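Local coordinates for protein HTH-type transcriptional regulator GadX (Escherichia coli, PDB 3MKL) that activates about fifteen acid-resistance genes, among them gadA, gadB and gadC, can repress gadW, and binds DNA through an AraC/XylS-type domain, the part in this chain, at residues A[56-66]-A[76-84]. Sequence-based numbering, arbitrary orientation. Where two conformers were deposited one is given.
Sequences TECRMQRALQL and RVAVSCGYH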
ATOM      1  N   THR A  56      -1.400   2.678   1.224  1.00 30.38           N
ATOM      2  CA  THR A  56      -1.163   3.169  -0.126  1.00 30.68           C
ATOM      3  C   THR A  56       0.318   3.106  -0.471  1.00 31.07           C
ATOM      4  O   THR A  56       0.688   2.600  -1.513  1.00 31.22           O
ATOM      5  CB  THR A  56      -1.733   4.607  -0.308  1.00 31.74           C
ATOM      6  OG1 THR A  56      -3.169   4.536  -0.329  1.00 32.23           O
ATOM      7  CG2 THR A  56      -1.234   5.257  -1.576  1.00 30.29           C
ATOM      8  N   GLU A  57       1.155   3.598   0.424  1.00 32.43           N
ATOM      9  CA  GLU A  57       2.584   3.649   0.190  1.00 34.83           C
ATOM     10  C   GLU A  57       3.190   2.258  -0.019  1.00 34.18           C
ATOM     11  O   GLU A  57       3.972   2.047  -0.942  1.00 34.99           O
ATOM     12  CB  GLU A  57       3.253   4.413   1.327  1.00 37.24           C
ATOM     13  CG  GLU A  57       3.051   5.931   1.174  1.00 42.21           C
ATOM     14  CD  GLU A  57       2.938   6.695   2.493  1.00 46.68           C
ATOM     15  OE1 GLU A  57       3.466   6.235   3.535  1.00 49.08           O
ATOM     16  OE2 GLU A  57       2.338   7.787   2.469  1.00 49.33           O
ATOM     17  N   CYS A  58       2.786   1.314   0.827  1.00 33.28           N
ATOM     18  CA  CYS A  58       3.145  -0.087   0.680  1.00 33.69           C
ATOM     19  C   CYS A  58       2.689  -0.618  -0.683  1.00 33.19           C
ATOM     20  O   CYS A  58       3.404  -1.344  -1.354  1.00 34.32           O
ATOM     21  CB  CYS A  58       2.483  -0.894   1.795  1.00 33.58           C
ATOM     22  SG  CYS A  58       3.209  -0.661   3.425  1.00 36.60           S
ATOM     23  N   ARG A  59       1.490  -0.246  -1.093  1.00 31.34           N
ATOM     24  CA  ARG A  59       0.982  -0.758  -2.339  1.00 31.67           C
ATOM     25  C   ARG A  59       1.715  -0.149  -3.544  1.00 32.64           C
ATOM     26  O   ARG A  59       1.973  -0.851  -4.528  1.00 33.51           O
ATOM     27  CB  ARG A  59      -0.539  -0.570  -2.434  1.00 30.24           C
ATOM     28  CG  ARG A  59      -1.273  -1.500  -1.522  1.00 30.20           C
ATOM     29  CD  ARG A  59      -2.761  -1.230  -1.443  1.00 29.12           C
ATOM     30  NE  ARG A  59      -3.375  -2.402  -0.845  1.00 33.12           N
ATOM     31  CZ  ARG A  59      -4.606  -2.460  -0.367  1.00 32.51           C
ATOM     32  NH1 ARG A  59      -5.038  -3.594   0.140  1.00 34.35           N
ATOM     33  NH2 ARG A  59      -5.397  -1.401  -0.410  1.00 32.83           N
HETATM   34  N   MSE A  60       2.065   1.136  -3.479  1.00 32.72           N
HETATM   35  CA  MSE A  60       2.854   1.730  -4.570  1.00 33.83           C
HETATM   36  C   MSE A  60       4.236   1.116  -4.649  1.00 35.82           C
HETATM   37  O   MSE A  60       4.792   0.963  -5.737  1.00 36.57           O
HETATM   38  CB  MSE A  60       2.951   3.254  -4.460  1.00 34.48           C
HETATM   39  CG  MSE A  60       1.637   3.970  -4.576  1.00 32.92           C
HETATM   40 SE   MSE A  60       0.667   3.600  -6.216  1.00 32.65          SE
HETATM   41  CE  MSE A  60      -0.557   2.205  -5.702  1.00 30.88           C
ATOM     42  N   GLN A  61       4.786   0.754  -3.498  1.00 37.35           N
ATOM     43  CA  GLN A  61       6.115   0.175  -3.469  1.00 41.12           C
ATOM     44  C   GLN A  61       6.111  -1.207  -4.121  1.00 41.57           C
ATOM     45  O   GLN A  61       7.067  -1.568  -4.828  1.00 44.31           O
ATOM     46  CB  GLN A  61       6.651   0.148  -2.035  1.00 43.18           C
ATOM     47  CG  GLN A  61       7.094   1.543  -1.542  1.00 47.23           C
ATOM     48  CD  GLN A  61       7.620   1.554  -0.107  1.00 51.63           C
ATOM     49  OE1 GLN A  61       7.153   0.814   0.748  1.00 53.42           O
ATOM     50  NE2 GLN A  61       8.592   2.408   0.156  1.00 57.09           N
ATOM     51  N   ARG A  62       5.032  -1.962  -3.904  0.50 39.73           N
ATOM     52  CA  ARG A  62       4.874  -3.293  -4.495  0.50 40.74           C
ATOM     53  C   ARG A  62       4.596  -3.195  -5.988  0.50 40.65           C
ATOM     54  O   ARG A  62       5.070  -4.028  -6.771  0.50 42.68           O
ATOM     55  CB  ARG A  62       3.763  -4.077  -3.797  0.50 39.76           C
ATOM     56  CG  ARG A  62       3.652  -5.542  -4.218  0.50 42.78           C
ATOM     57  CD  ARG A  62       4.877  -6.366  -3.797  0.50 46.06           C
ATOM     58  NE  ARG A  62       5.262  -6.115  -2.405  0.50 46.54           N
ATOM     59  CZ  ARG A  62       5.027  -6.943  -1.384  0.50 46.79           C
ATOM     60  NH1 ARG A  62       4.414  -8.103  -1.583  0.50 48.18           N
ATOM     61  NH2 ARG A  62       5.417  -6.609  -0.161  0.50 44.67           N
ATOM     62  N   ALA A  63       3.833  -2.169  -6.376  1.00 38.42           N
ATOM     63  CA  ALA A  63       3.503  -1.926  -7.779  1.00 38.26           C
ATOM     64  C   ALA A  63       4.743  -1.772  -8.654  1.00 40.79           C
ATOM     65  O   ALA A  63       4.729  -2.208  -9.799  1.00 41.44           O
ATOM     66  CB  ALA A  63       2.591  -0.728  -7.926  1.00 35.85           C
ATOM     67  N   LEU A  64       5.798  -1.154  -8.123  1.00 42.92           N
ATOM     68  CA  LEU A  64       7.075  -1.027  -8.854  1.00 47.81           C
ATOM     69  C   LEU A  64       7.708  -2.368  -9.197  1.00 50.75           C
ATOM     70  O   LEU A  64       8.297  -2.515 -10.261  1.00 53.60           O
ATOM     71  CB  LEU A  64       8.091  -0.175  -8.079  1.00 49.73           C
ATOM     72  CG  LEU A  64       8.363   1.184  -8.719  1.00 52.57           C
ATOM     73  CD1 LEU A  64       7.063   1.860  -9.120  1.00 50.01           C
ATOM     74  CD2 LEU A  64       9.210   2.069  -7.812  1.00 57.15           C
ATOM     75  N   GLN A  65       7.566  -3.338  -8.295  1.00 51.50           N
ATOM     76  CA  GLN A  65       8.156  -4.668  -8.468  1.00 55.18           C
ATOM     77  C   GLN A  65       7.424  -5.504  -9.518  1.00 55.33           C
ATOM     78  O   GLN A  65       8.037  -6.333 -10.181  1.00 59.18           O
ATOM     79  CB  GLN A  65       8.173  -5.418  -7.129  1.00 56.35           C
ATOM     80  CG  GLN A  65       8.855  -4.663  -6.000  1.00 57.23           C
ATOM     81  CD  GLN A  65       9.037  -5.495  -4.745  1.00 62.06           C
ATOM     82  OE1 GLN A  65       8.150  -6.261  -4.338  1.00 61.86           O
ATOM     83  NE2 GLN A  65      10.194  -5.338  -4.111  1.00 65.58           N
ATOM     84  N   LEU A  66       6.119  -5.287  -9.670  1.00 51.60           N
ATOM     85  CA  LEU A  66       5.298  -6.137 -10.541  1.00 51.97           C
ATOM     86  C   LEU A  66       5.150  -5.590 -11.964  1.00 52.24           C
ATOM     87  O   LEU A  66       4.982  -6.336 -12.938  1.00 54.27           O
ATOM     88  CB  LEU A  66       3.915  -6.364  -9.917  1.00 49.25           C
ATOM     89  CG  LEU A  66       3.797  -6.795  -8.446  1.00 47.63           C
ATOM     90  CD1 LEU A  66       2.350  -6.905  -8.059  1.00 43.43           C
ATOM     91  CD2 LEU A  66       4.537  -8.112  -8.173  1.00 52.11           C
ATOM     92  N   ARG A  76      -3.492  -6.665 -13.938  1.00 48.38           N
ATOM     93  CA  ARG A  76      -2.943  -7.703 -13.081  1.00 50.42           C
ATOM     94  C   ARG A  76      -2.204  -7.102 -11.894  1.00 46.80           C
ATOM     95  O   ARG A  76      -2.314  -7.591 -10.773  1.00 47.45           O
ATOM     96  CB  ARG A  76      -1.989  -8.574 -13.915  1.00 53.75           C
ATOM     97  CG  ARG A  76      -0.669  -8.972 -13.236  1.00 56.35           C
ATOM     98  CD  ARG A  76      -0.836 -10.164 -12.285  1.00 62.18           C
ATOM     99  NE  ARG A  76      -1.912 -11.085 -12.685  1.00 69.21           N
ATOM    100  CZ  ARG A  76      -1.903 -11.847 -13.781  1.00 73.02           C
ATOM    101  NH1 ARG A  76      -2.928 -12.647 -14.035  1.00 77.72           N
ATOM    102  NH2 ARG A  76      -0.884 -11.804 -14.628  1.00 74.04           N
ATOM    103  N   VAL A  77      -1.434  -6.050 -12.151  1.00 43.40           N
ATOM    104  CA  VAL A  77      -0.686  -5.400 -11.100  1.00 39.86           C
ATOM    105  C   VAL A  77      -1.652  -4.866 -10.037  1.00 37.46           C
ATOM    106  O   VAL A  77      -1.436  -5.052  -8.843  1.00 37.27           O
ATOM    107  CB  VAL A  77       0.200  -4.265 -11.650  1.00 38.24           C
ATOM    108  CG1 VAL A  77       1.028  -3.652 -10.515  1.00 37.25           C
ATOM    109  CG2 VAL A  77       1.119  -4.784 -12.734  1.00 39.50           C
ATOM    110  N   ALA A  78      -2.723  -4.231 -10.476  1.00 36.19           N
ATOM    111  CA  ALA A  78      -3.642  -3.579  -9.566  1.00 34.99           C
ATOM    112  C   ALA A  78      -4.244  -4.613  -8.632  1.00 36.54           C
ATOM    113  O   ALA A  78      -4.299  -4.410  -7.425  1.00 35.50           O
ATOM    114  CB  ALA A  78      -4.735  -2.847 -10.346  1.00 34.67           C
ATOM    115  N   VAL A  79      -4.678  -5.735  -9.202  1.00 39.91           N
ATOM    116  CA  VAL A  79      -5.321  -6.810  -8.430  1.00 42.59           C
ATOM    117  C   VAL A  79      -4.340  -7.404  -7.428  1.00 42.60           C
ATOM    118  O   VAL A  79      -4.721  -7.705  -6.295  1.00 43.08           O
ATOM    119  CB  VAL A  79      -5.936  -7.929  -9.352  1.00 47.05           C
ATOM    120  CG1 VAL A  79      -6.548  -9.037  -8.524  1.00 50.12           C
ATOM    121  CG2 VAL A  79      -6.990  -7.333 -10.306  1.00 47.56           C
ATOM    122  N   SER A  80      -3.083  -7.540  -7.842  1.00 42.52           N
ATOM    123  CA  SER A  80      -2.043  -8.088  -6.977  1.00 44.70           C
ATOM    124  C   SER A  80      -1.671  -7.154  -5.812  1.00 42.45           C
ATOM    125  O   SER A  80      -1.120  -7.614  -4.796  1.00 43.49           O
ATOM    126  CB  SER A  80      -0.786  -8.425  -7.780  1.00 45.72           C
ATOM    127  OG  SER A  80      -1.085  -9.142  -8.961  1.00 49.51           O
ATOM    128  N   CYS A  81      -1.961  -5.860  -5.972  1.00 40.50           N
ATOM    129  CA  CYS A  81      -1.728  -4.840  -4.936  1.00 39.58           C
ATOM    130  C   CYS A  81      -2.982  -4.531  -4.096  1.00 39.84           C
ATOM    131  O   CYS A  81      -2.928  -3.711  -3.185  1.00 38.23           O
ATOM    132  CB  CYS A  81      -1.232  -3.545  -5.565  1.00 37.31           C
ATOM    133  SG  CYS A  81       0.306  -3.699  -6.475  1.00 40.07           S
ATOM    134  N   GLY A  82      -4.103  -5.170  -4.434  1.00 42.60           N
ATOM    135  CA  GLY A  82      -5.309  -5.109  -3.636  1.00 44.13           C
ATOM    136  C   GLY A  82      -6.345  -4.127  -4.119  1.00 44.71           C
ATOM    137  O   GLY A  82      -7.309  -3.856  -3.406  1.00 45.70           O
ATOM    138  N   TYR A  83      -6.157  -3.604  -5.331  1.00 36.12           N
ATOM    139  CA  TYR A  83      -7.113  -2.684  -5.939  1.00 35.63           C
ATOM    140  C   TYR A  83      -8.143  -3.434  -6.771  1.00 39.04           C
ATOM    141  O   TYR A  83      -7.823  -4.402  -7.480  1.00 40.45           O
ATOM    142  CB  TYR A  83      -6.393  -1.623  -6.774  1.00 32.50           C
ATOM    143  CG  TYR A  83      -5.533  -0.719  -5.929  1.00 31.12           C
ATOM    144  CD1 TYR A  83      -6.094   0.332  -5.197  1.00 32.83           C
ATOM    145  CD2 TYR A  83      -4.158  -0.925  -5.837  1.00 30.72           C
ATOM    146  CE1 TYR A  83      -5.287   1.171  -4.390  1.00 31.04           C
ATOM    147  CE2 TYR A  83      -3.353  -0.118  -5.030  1.00 28.05           C
ATOM    148  CZ  TYR A  83      -3.926   0.925  -4.319  1.00 29.97           C
ATOM    149  OH  TYR A  83      -3.125   1.707  -3.545  1.00 32.45           O
ATOM    150  N   HIS A  84      -9.395  -3.012  -6.652  1.00 40.89           N
ATOM    151  CA  HIS A  84     -10.457  -3.639  -7.385  1.00 44.23           C
ATOM    152  C   HIS A  84     -10.706  -2.817  -8.626  1.00 42.76           C
ATOM    153  O   HIS A  84     -11.378  -3.268  -9.557  1.00 44.35           O
ATOM    154  CB  HIS A  84     -11.721  -3.737  -6.526  1.00 47.89           C
ATOM    155  CG  HIS A  84     -11.584  -4.673  -5.363  1.00 52.84           C
ATOM    156  ND1 HIS A  84     -11.181  -4.254  -4.110  1.00 54.17           N
ATOM    157  CD2 HIS A  84     -11.785  -6.010  -5.265  1.00 56.94           C
ATOM    158  CE1 HIS A  84     -11.141  -5.293  -3.293  1.00 56.66           C
ATOM    159  NE2 HIS A  84     -11.500  -6.370  -3.969  1.00 59.72           N
TER
HETATM  160  O   HOH W   1      -4.729   3.364  -2.098  1.00 28.48           O
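Over one face of the Arg-59 guanidinium lies Gly-82 CA, toward the rim of the group, while the Tyr-83 ring is turned 62° from the guanidinium plane and meets Arg-59 through the aliphatic CD, 3.8 Å from Tyr-83 CE2. A water in the plane of the Tyr-83 ring, at its edge, joins Tyr-83 OH to Thr-56 OG1. In this AraC-type DNA-binding domain, the contact packs the long helix 51-67 against the first helix of the predicted second helix-turn-helix motif, their local N-to-C directions 140° apart. An arginine suits this place because its extended chain lays CB and CD against Tyr-83, while Arg-59 NH1 hydrogen-bonds to Ile-20 O; Arg-59 NE passes 2.7 Å from Cys-81 O, at a poor angle for a bond. Gly-82 is the first residue past the helix to leave helical backbone angles, in a Schellman motif where positive phi (99°) and the nearby Arg-59 NH1 both favour a residue without a side chain. Selenomethionine Met-60 points its CB away from 76-84, but its flexible unbranched chain folds back to bring CE 3.4 Å from Tyr-83 OH. Farther along, small Ala-63 lets Cys-81 SG come to 4.0 Å from its CB, and branched Val-77 meets Leu-66 CB through CG1. Ser-80 turns its hydroxyl back to Arg-76 O, leaving its CB against Leu-66 CD1 at a tight 3.5 Å.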